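Local coordinates for alkaline serine protease (Pseudoalteromonas sp., PDB 1Y9Z), which is a cold-adapted, subtilisin-like serine protease that probably hydrolyses peptide bonds in proteins, its catalytic alpha/beta domain carrying an inserted beta-barrel domain, at residues His234-Pro239 / Ala245-Asn250; Glu280-Gln285 / Ile292-Ala297; Ile307-Ser312 / Ala343-Leu348. All coordinates share one frame; numbering follows the deposited sequence.

Contact 1. Residues His234-Pro239 / Ala245-Asn250; sequences HNRLTP and APAPIN
Ala-245 and Thr-238 form an antiparallel hydrogen-bonded pair: Ala-245 N gives its hydrogen to Thr-238 O at 2.9 Å, and Ala-245 O accepts from Thr-238 N. Pro-246 follows at the non-hydrogen-bonded position opposite Leu-237, where a residue lacking an N-H costs the hairpin nothing, and Leu-237 CD2 rests on Pro-246 CA at 3.8 Å. Ala-247 is gripped at both ends of its backbone. Ala-247 N reaches Arg-236 O at 2.9 Å, nearly straight at the hydrogen (173°) but above the carbonyl plane. Ala-247 O takes Arg-236 NH2 at 2.8 Å, a more bent bond at the guanidinium edge. Arg-236 gets there with CG anti to its backbone N (chi1 179°) and an extended chain, while Thr-238 CG2 sits over one guanidinium face. Beyond Pro-248, Ile-249 lays CD1 obliquely against Arg-236 NH2, 3.5 Å away, and its N reaches His-234 O through water 1. A leucine in place of Arg-236 would probably leave Ala-247 O without its side-chain donor and Asp-324 without the charge it pairs with. With Arg-236 N turned back weakly to His-234 O in an inverse gamma turn, the arginine side chain stands in as donor, carrying the pairing past the regular ladder.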
loop_
_atom_site.group_PDB
_atom_site.type_symbol
_atom_site.label_atom_id
_atom_site.label_comp_id
_atom_site.label_asym_id
_atom_site.label_seq_id
_atom_site.Cartn_x
_atom_site.Cartn_y
_atom_site.Cartn_z
ATOM N N HIS A 234 -6.752 -2.286 14.291
ATOM C CA HIS A 234 -5.500 -1.993 14.983
ATOM C C HIS A 234 -4.474 -3.110 14.919
ATOM O O HIS A 234 -4.741 -4.243 15.328
ATOM C CB HIS A 234 -5.745 -1.649 16.454
ATOM C CG HIS A 234 -5.865 -0.182 16.727
ATOM N ND1 HIS A 234 -5.217 0.773 15.976
ATOM C CD2 HIS A 234 -6.513 0.489 17.708
ATOM C CE1 HIS A 234 -5.462 1.969 16.481
ATOM N NE2 HIS A 234 -6.246 1.824 17.533
ATOM N N ASN A 235 -3.293 -2.780 14.403
ATOM C CA ASN A 235 -2.201 -3.737 14.307
ATOM C C ASN A 235 -1.600 -3.823 15.707
ATOM O O ASN A 235 -0.594 -3.178 16.007
ATOM C CB ASN A 235 -1.152 -3.238 13.308
ATOM C CG ASN A 235 -0.056 -4.254 13.052
ATOM O OD1 ASN A 235 0.919 -3.968 12.355
ATOM N ND2 ASN A 235 -0.210 -5.448 13.609
ATOM N N ARG A 236 -2.240 -4.614 16.562
ATOM C CA ARG A 236 -1.815 -4.785 17.945
ATOM C C ARG A 236 -0.631 -5.720 18.135
ATOM O O ARG A 236 -0.575 -6.807 17.557
ATOM C CB ARG A 236 -2.999 -5.282 18.782
ATOM C CG ARG A 236 -2.696 -5.532 20.255
ATOM C CD ARG A 236 -4.003 -5.726 21.018
ATOM N NE ARG A 236 -3.824 -5.990 22.444
ATOM C CZ ARG A 236 -3.866 -7.202 22.994
ATOM N NH1 ARG A 236 -3.698 -7.344 24.302
ATOM N NH2 ARG A 236 -4.075 -8.272 22.237
ATOM N N LEU A 237 0.311 -5.278 18.961
ATOM C CA LEU A 237 1.506 -6.046 19.279
ATOM C C LEU A 237 1.646 -6.121 20.796
ATOM O O LEU A 237 1.453 -5.125 21.491
ATOM C CB LEU A 237 2.753 -5.366 18.709
ATOM C CG LEU A 237 2.817 -5.041 17.214
ATOM C CD1 LEU A 237 4.124 -4.317 16.921
ATOM C CD2 LEU A 237 2.718 -6.316 16.397
ATOM N N THR A 238 1.970 -7.303 21.305
ATOM C CA THR A 238 2.158 -7.489 22.739
ATOM C C THR A 238 3.502 -8.171 22.961
ATOM O O THR A 238 4.061 -8.768 22.042
ATOM C CB THR A 238 1.034 -8.349 23.360
ATOM O OG1 THR A 238 1.010 -9.639 22.739
ATOM C CG2 THR A 238 -0.312 -7.667 23.181
ATOM N N PRO A 239 4.046 -8.085 24.185
ATOM C CA PRO A 239 5.337 -8.707 24.486
ATOM C C PRO A 239 5.414 -10.201 24.183
ATOM O O PRO A 239 4.478 -10.956 24.451
ATOM C CB PRO A 239 5.531 -8.398 25.971
ATOM C CG PRO A 239 4.126 -8.292 26.485
ATOM C CD PRO A 239 3.458 -7.492 25.399
ATOM N N ALA A 245 5.186 -9.305 19.413
ATOM C CA ALA A 245 4.588 -10.175 18.408
ATOM C C ALA A 245 3.131 -9.783 18.199
ATOM O O ALA A 245 2.506 -9.195 19.081
ATOM C CB ALA A 245 4.686 -11.630 18.848
ATOM N N PRO A 246 2.566 -10.107 17.024
ATOM C CA PRO A 246 1.170 -9.764 16.745
ATOM C C PRO A 246 0.176 -10.421 17.698
ATOM O O PRO A 246 0.268 -11.613 17.990
ATOM C CB PRO A 246 0.985 -10.222 15.300
ATOM C CG PRO A 246 1.917 -11.390 15.201
ATOM C CD PRO A 246 3.149 -10.871 15.907
ATOM N N ALA A 247 -0.766 -9.619 18.183
ATOM C CA ALA A 247 -1.806 -10.083 19.093
ATOM C C ALA A 247 -3.090 -9.362 18.706
ATOM O O ALA A 247 -3.629 -8.565 19.472
ATOM C CB ALA A 247 -1.428 -9.758 20.533
ATOM N N PRO A 248 -3.599 -9.634 17.497
ATOM C CA PRO A 248 -4.825 -8.987 17.030
ATOM C C PRO A 248 -6.075 -9.362 17.810
ATOM O O PRO A 248 -6.234 -10.506 18.239
ATOM C CB PRO A 248 -4.912 -9.434 15.575
ATOM C CG PRO A 248 -4.337 -10.823 15.633
ATOM C CD PRO A 248 -3.116 -10.616 16.507
ATOM N N ILE A 249 -6.950 -8.383 18.002
ATOM C CA ILE A 249 -8.214 -8.623 18.681
ATOM C C ILE A 249 -9.261 -8.639 17.580
ATOM O O ILE A 249 -9.564 -7.601 16.987
ATOM C CB ILE A 249 -8.573 -7.504 19.686
ATOM C CG1 ILE A 249 -7.558 -7.478 20.831
ATOM C CG2 ILE A 249 -9.980 -7.731 20.235
ATOM C CD1 ILE A 249 -7.497 -8.765 21.635
ATOM N N ASN A 250 -9.784 -9.824 17.288
ATOM C CA ASN A 250 -10.808 -9.973 16.266
ATOM C C ASN A 250 -12.128 -10.309 16.937
ATOM O O ASN A 250 -12.349 -11.442 17.369
ATOM C CB ASN A 250 -10.429 -11.074 15.274
ATOM C CG ASN A 250 -9.217 -10.711 14.440
ATOM O OD1 ASN A 250 -9.072 -9.569 14.005
ATOM N ND2 ASN A 250 -8.350 -11.683 14.197
HETATM O O HOH W 1 -6.479 -5.483 17.234
#

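Contact 2. Residues Glu280-Gln285 / Ile292-Ala297; sequences ERVGNQ and INSTKA
Ser-294 OG meets the backbone on both sides of Arg-281, giving its proton to Glu-280 O at 2.8 Å and receiving a weak, bent bond from Val-282 N at 2.9 Å. Donor and acceptor in one small hydroxyl suit a helix residue facing a chain that has just left its sheet and offers a carbonyl and an N-H close together. OG lies anti to the serine's own carbonyl carbon (chi1 -71°), which carries it off the helix toward the loop; it approaches Glu-280 O from slightly outside the carbonyl plane. Val-282 CG2 lies against the serine hydroxyl, 3.3 Å from Ser-294 OG.

Water extends the junction. Val-282 O accepts from water 2, which in turn takes the N-H of Ser-294 at 3.0 Å, an amide in the first turn of helix 291-300. Val-282 O also accepts from water 3, at 2.7 Å, and that water is weakly bonded to Asn-293 ND2. Gly-283 then turns the chain with a phi of 90°, at backbone angles where a CB would be jammed against Val-282 O.

Farther out, Phe-267 packs on both Val-282 and Ser-294. Arg-281 starts out away from the helix, yet its NE forms a salt bridge with Glu-291 at the helix start and its NH2 bonds Ser-335 OG; Glu-280 is salt-bridged to Arg-338. Strand 275-280, helix 291-300 and strand 305-309 follow in sequence, and the two strands are parallel neighbours in one sheet: this is a beta-alpha-beta crossover, with Ser-294 tying the exit of its first strand to its helix.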
loop_
_atom_site.group_PDB
_atom_site.type_symbol
_atom_site.label_atom_id
_atom_site.label_comp_id
_atom_site.label_asym_id
_atom_site.label_seq_id
_atom_site.Cartn_x
_atom_site.Cartn_y
_atom_site.Cartn_z
ATOM N N GLU A 280 -9.693 11.090 19.561
ATOM C CA GLU A 280 -8.722 11.657 18.643
ATOM C C GLU A 280 -7.350 11.126 19.027
ATOM O O GLU A 280 -7.028 11.004 20.209
ATOM C CB GLU A 280 -8.730 13.185 18.734
ATOM C CG GLU A 280 -7.761 13.868 17.782
ATOM C CD GLU A 280 -7.720 15.370 17.979
ATOM O OE1 GLU A 280 -7.353 15.809 19.087
ATOM O OE2 GLU A 280 -8.056 16.108 17.030
ATOM N N ARG A 281 -6.548 10.797 18.023
ATOM C CA ARG A 281 -5.206 10.287 18.263
ATOM C C ARG A 281 -4.312 11.376 18.854
ATOM O O ARG A 281 -4.282 12.502 18.358
ATOM C CB ARG A 281 -4.600 9.777 16.950
ATOM C CG ARG A 281 -3.135 9.375 17.051
ATOM C CD ARG A 281 -2.613 8.826 15.729
ATOM N NE ARG A 281 -3.277 7.575 15.369
ATOM C CZ ARG A 281 -4.023 7.399 14.283
ATOM N NH1 ARG A 281 -4.213 8.390 13.422
ATOM N NH2 ARG A 281 -4.592 6.222 14.063
ATOM N N VAL A 282 -3.602 11.037 19.926
ATOM C CA VAL A 282 -2.687 11.975 20.567
ATOM C C VAL A 282 -1.278 11.538 20.196
ATOM O O VAL A 282 -0.825 10.466 20.597
ATOM C CB VAL A 282 -2.833 11.963 22.104
ATOM C CG1 VAL A 282 -1.790 12.880 22.733
ATOM C CG2 VAL A 282 -4.229 12.414 22.495
ATOM N N GLY A 283 -0.591 12.373 19.424
ATOM C CA GLY A 283 0.753 12.040 18.990
ATOM C C GLY A 283 0.689 11.282 17.679
ATOM O O GLY A 283 -0.395 11.066 17.136
ATOM N N ASN A 284 1.846 10.880 17.163
ATOM C CA ASN A 284 1.909 10.133 15.912
ATOM C C ASN A 284 3.116 9.215 15.875
ATOM O O ASN A 284 4.144 9.496 16.492
ATOM C CB ASN A 284 1.955 11.080 14.711
ATOM C CG ASN A 284 0.585 11.595 14.325
ATOM O OD1 ASN A 284 0.323 12.797 14.370
ATOM N ND2 ASN A 284 -0.300 10.683 13.939
ATOM N N GLN A 285 2.982 8.115 15.145
ATOM C CA GLN A 285 4.057 7.147 15.018
ATOM C C GLN A 285 5.246 7.756 14.289
ATOM O O GLN A 285 5.085 8.498 13.322
ATOM C CB GLN A 285 3.563 5.912 14.264
ATOM C CG GLN A 285 4.623 4.843 14.076
ATOM C CD GLN A 285 4.039 3.542 13.574
ATOM O OE1 GLN A 285 3.158 2.964 14.208
ATOM N NE2 GLN A 285 4.525 3.074 12.432
ATOM N N ILE A 292 -1.140 3.600 21.619
ATOM C CA ILE A 292 -1.657 3.063 22.875
ATOM C C ILE A 292 -2.219 4.107 23.844
ATOM O O ILE A 292 -3.084 3.797 24.663
ATOM C CB ILE A 292 -0.562 2.246 23.610
ATOM C CG1 ILE A 292 -1.150 1.561 24.847
ATOM C CG2 ILE A 292 0.592 3.157 24.007
ATOM C CD1 ILE A 292 -2.222 0.534 24.531
ATOM N N ASN A 293 -1.743 5.343 23.755
ATOM C CA ASN A 293 -2.217 6.384 24.662
ATOM C C ASN A 293 -3.705 6.701 24.537
ATOM O O ASN A 293 -4.449 6.574 25.510
ATOM C CB ASN A 293 -1.379 7.650 24.484
ATOM C CG ASN A 293 0.071 7.431 24.861
ATOM O OD1 ASN A 293 0.368 6.919 25.941
ATOM N ND2 ASN A 293 0.981 7.814 23.975
ATOM N N SER A 294 -4.144 7.112 23.350
ATOM C CA SER A 294 -5.557 7.422 23.145
ATOM C C SER A 294 -6.393 6.154 23.276
ATOM O O SER A 294 -7.493 6.174 23.830
ATOM C CB SER A 294 -5.785 8.037 21.759
ATOM O OG SER A 294 -5.268 9.356 21.683
ATOM N N THR A 295 -5.861 5.050 22.764
ATOM C CA THR A 295 -6.558 3.771 22.809
ATOM C C THR A 295 -6.821 3.318 24.243
ATOM O O THR A 295 -7.942 2.941 24.583
ATOM C CB THR A 295 -5.749 2.679 22.083
ATOM O OG1 THR A 295 -5.461 3.112 20.747
ATOM C CG2 THR A 295 -6.539 1.375 22.022
ATOM N N LYS A 296 -5.789 3.361 25.082
ATOM C CA LYS A 296 -5.926 2.938 26.473
ATOM C C LYS A 296 -6.828 3.866 27.281
ATOM O O LYS A 296 -7.518 3.418 28.197
ATOM C CB LYS A 296 -4.551 2.842 27.139
ATOM C CG LYS A 296 -4.590 2.281 28.552
ATOM C CD LYS A 296 -3.189 2.092 29.110
ATOM C CE LYS A 296 -3.229 1.506 30.511
ATOM N NZ LYS A 296 -1.858 1.274 31.043
ATOM N N ALA A 297 -6.822 5.154 26.951
ATOM C CA ALA A 297 -7.665 6.111 27.660
ATOM C C ALA A 297 -9.106 5.620 27.568
ATOM O O ALA A 297 -9.852 5.635 28.548
ATOM C CB ALA A 297 -7.539 7.490 27.029
HETATM O O HOH W 2 -2.493 8.056 21.077
HETATM O O HOH W 3 0.561 10.104 22.845
#

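Contact 3. Residues Ile307-Ser312 / Ala343-Leu348; sequences IVYSNS and ALKAKL
Ile-307 meets Leu-344 tip to tip, its CG2 branch 4.0 Å from Leu-344 CD1. Both are branched aliphatic residues in a buried place: Ile-307 also touches Ile-219, Leu-278 and Val-336, and Leu-344 packs on Ile-221 and Tyr-226, so the pair belongs to a wider apolar layer between sheet and helix.

Tyr-309, two residues on, points the same way as Ile-307. With CG lying between its backbone N and carbonyl carbon (chi1 65°), the ring stands up from the strand and crosses the Lys-345 side chain at about a right angle. The lysine runs extended to CE, and Lys-345 CE comes within 3.4 Å of Tyr-309 OH before the chain bends at its last torsion (chi4 -66°). That bend brings Lys-345 NZ to 3.2 Å from Tyr-309 OH. Both polar ends share Glu-259, which probably keeps them together: OE1 makes a salt bridge with Lys-345 NZ, and OE2 is hydrogen-bonded to Tyr-309 OH. Tyrosine suits the spot because it fills space with its ring yet ends in a polar group beside a carboxylate, while the long lysine can reach there from its backbone beside Leu-344. The carboxylate would probably favour a charged ammonium at NZ.

Ser-310 continues the link through its carbonyl oxygen, which accepts from Arg-338 NH1 on the same helix. Strand 305-309 lies between parallel partners 275-280 and 333-336, and helix 338-345, which follows the latter, lies over its Ile-307 and Tyr-309 face: alpha-on-beta packing in what is probably the inserted beta-barrel domain.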
loop_
_atom_site.group_PDB
_atom_site.type_symbol
_atom_site.label_atom_id
_atom_site.label_comp_id
_atom_site.label_asym_id
_atom_site.label_seq_id
_atom_site.Cartn_x
_atom_site.Cartn_y
_atom_site.Cartn_z
ATOM N N ILE A 307 -12.588 3.566 18.637
ATOM C CA ILE A 307 -12.362 4.155 17.324
ATOM C C ILE A 307 -11.446 5.362 17.470
ATOM O O ILE A 307 -11.842 6.384 18.028
ATOM C CB ILE A 307 -13.669 4.638 16.676
ATOM C CG1 ILE A 307 -14.647 3.472 16.525
ATOM C CG2 ILE A 307 -13.369 5.254 15.316
ATOM C CD1 ILE A 307 -16.026 3.895 16.057
ATOM N N VAL A 308 -10.221 5.236 16.972
ATOM C CA VAL A 308 -9.249 6.319 17.038
ATOM C C VAL A 308 -9.215 7.040 15.698
ATOM O O VAL A 308 -9.069 6.400 14.655
ATOM C CB VAL A 308 -7.834 5.778 17.334
ATOM C CG1 VAL A 308 -6.827 6.920 17.330
ATOM C CG2 VAL A 308 -7.819 5.056 18.670
ATOM N N TYR A 309 -9.363 8.362 15.713
ATOM C CA TYR A 309 -9.309 9.113 14.467
ATOM C C TYR A 309 -8.099 10.038 14.432
ATOM O O TYR A 309 -7.627 10.512 15.466
ATOM C CB TYR A 309 -10.609 9.898 14.214
ATOM C CG TYR A 309 -10.948 11.004 15.190
ATOM C CD1 TYR A 309 -11.548 10.726 16.418
ATOM C CD2 TYR A 309 -10.729 12.341 14.854
ATOM C CE1 TYR A 309 -11.929 11.754 17.286
ATOM C CE2 TYR A 309 -11.104 13.375 15.712
ATOM C CZ TYR A 309 -11.705 13.074 16.924
ATOM O OH TYR A 309 -12.097 14.092 17.767
ATOM N N SER A 310 -7.596 10.272 13.228
ATOM C CA SER A 310 -6.418 11.105 13.020
ATOM C C SER A 310 -6.512 12.528 13.549
ATOM O O SER A 310 -7.577 13.149 13.529
ATOM C CB SER A 310 -6.080 11.154 11.528
ATOM O OG SER A 310 -5.843 9.853 11.020
ATOM N N ASN A 311 -5.377 13.038 14.016
ATOM C CA ASN A 311 -5.295 14.402 14.518
ATOM C C ASN A 311 -4.915 15.301 13.342
ATOM O O ASN A 311 -4.657 14.814 12.241
ATOM C CB ASN A 311 -4.245 14.505 15.629
ATOM C CG ASN A 311 -2.924 13.868 15.248
ATOM O OD1 ASN A 311 -2.337 14.191 14.215
ATOM N ND2 ASN A 311 -2.446 12.958 16.088
ATOM N N SER A 312 -4.874 16.608 13.577
ATOM C CA SER A 312 -4.549 17.568 12.526
ATOM C C SER A 312 -3.126 17.468 11.975
ATOM O O SER A 312 -2.869 17.877 10.843
ATOM C CB SER A 312 -4.801 18.994 13.025
ATOM O OG SER A 312 -3.986 19.288 14.144
ATOM N N ALA A 343 -16.873 13.205 11.186
ATOM C CA ALA A 343 -18.211 12.864 10.722
ATOM C C ALA A 343 -18.916 12.035 11.789
ATOM O O ALA A 343 -20.123 12.168 11.999
ATOM C CB ALA A 343 -18.133 12.085 9.413
ATOM N N LEU A 344 -18.153 11.182 12.465
ATOM C CA LEU A 344 -18.700 10.335 13.516
ATOM C C LEU A 344 -19.175 11.160 14.709
ATOM O O LEU A 344 -20.008 10.702 15.491
ATOM C CB LEU A 344 -17.653 9.311 13.968
ATOM C CG LEU A 344 -17.366 8.185 12.970
ATOM C CD1 LEU A 344 -16.160 7.378 13.426
ATOM C CD2 LEU A 344 -18.598 7.294 12.841
ATOM N N LYS A 345 -18.646 12.373 14.846
ATOM C CA LYS A 345 -19.035 13.256 15.942
ATOM C C LYS A 345 -20.531 13.542 15.893
ATOM O O LYS A 345 -21.186 13.668 16.930
ATOM C CB LYS A 345 -18.275 14.583 15.864
ATOM C CG LYS A 345 -16.832 14.527 16.329
ATOM C CD LYS A 345 -16.168 15.890 16.167
ATOM C CE LYS A 345 -14.780 15.920 16.786
ATOM N NZ LYS A 345 -14.829 15.761 18.264
ATOM N N ALA A 346 -21.063 13.649 14.681
ATOM C CA ALA A 346 -22.479 13.931 14.483
ATOM C C ALA A 346 -23.364 12.738 14.826
ATOM O O ALA A 346 -24.581 12.881 14.965
ATOM C CB ALA A 346 -22.722 14.361 13.043
ATOM N N LYS A 347 -22.755 11.565 14.965
ATOM C CA LYS A 347 -23.503 10.352 15.278
ATOM C C LYS A 347 -23.395 9.935 16.741
ATOM O O LYS A 347 -23.848 8.854 17.118
ATOM C CB LYS A 347 -23.030 9.205 14.382
ATOM C CG LYS A 347 -23.122 9.505 12.894
ATOM C CD LYS A 347 -24.543 9.869 12.485
ATOM C CE LYS A 347 -24.619 10.219 11.009
ATOM N NZ LYS A 347 -25.997 10.610 10.600
ATOM N N LEU A 348 -22.798 10.790 17.564
ATOM C CA LEU A 348 -22.639 10.491 18.981
ATOM C C LEU A 348 -23.969 10.146 19.645
ATOM O O LEU A 348 -24.979 10.815 19.424
ATOM C CB LEU A 348 -21.993 11.677 19.704
ATOM C CG LEU A 348 -20.530 11.965 19.356
ATOM C CD1 LEU A 348 -20.046 13.183 20.128
ATOM C CD2 LEU A 348 -19.678 10.751 19.690
#

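Overall arrangement
Contacts 2 and 3 share a seam, their centres about 13 Å apart: Arg-281 N lies 2.8 Å from Tyr-309 O, a probable hydrogen bond from just past strand 275-280 to strand 305-309, and Arg-281 O is 3.0 Å from Asn-311 ND2, probably a second. Strand 305-309 has helix 291-300 against Val-308 and helix 338-345 against its opposite face. Contact 1, a hairpin about 16 Å from contact 2 and 23 Å from contact 3, centre to centre, is linked to the latter through strand 333-336, whose Ser-335 also hydrogen-bonds Arg-281 of contact 2. All three lie between Asn-159 and Ser-369, probably in the inserted beta-barrel domain; both residues line the phenylmethanesulfonic acid pocket, to which no contact contributes.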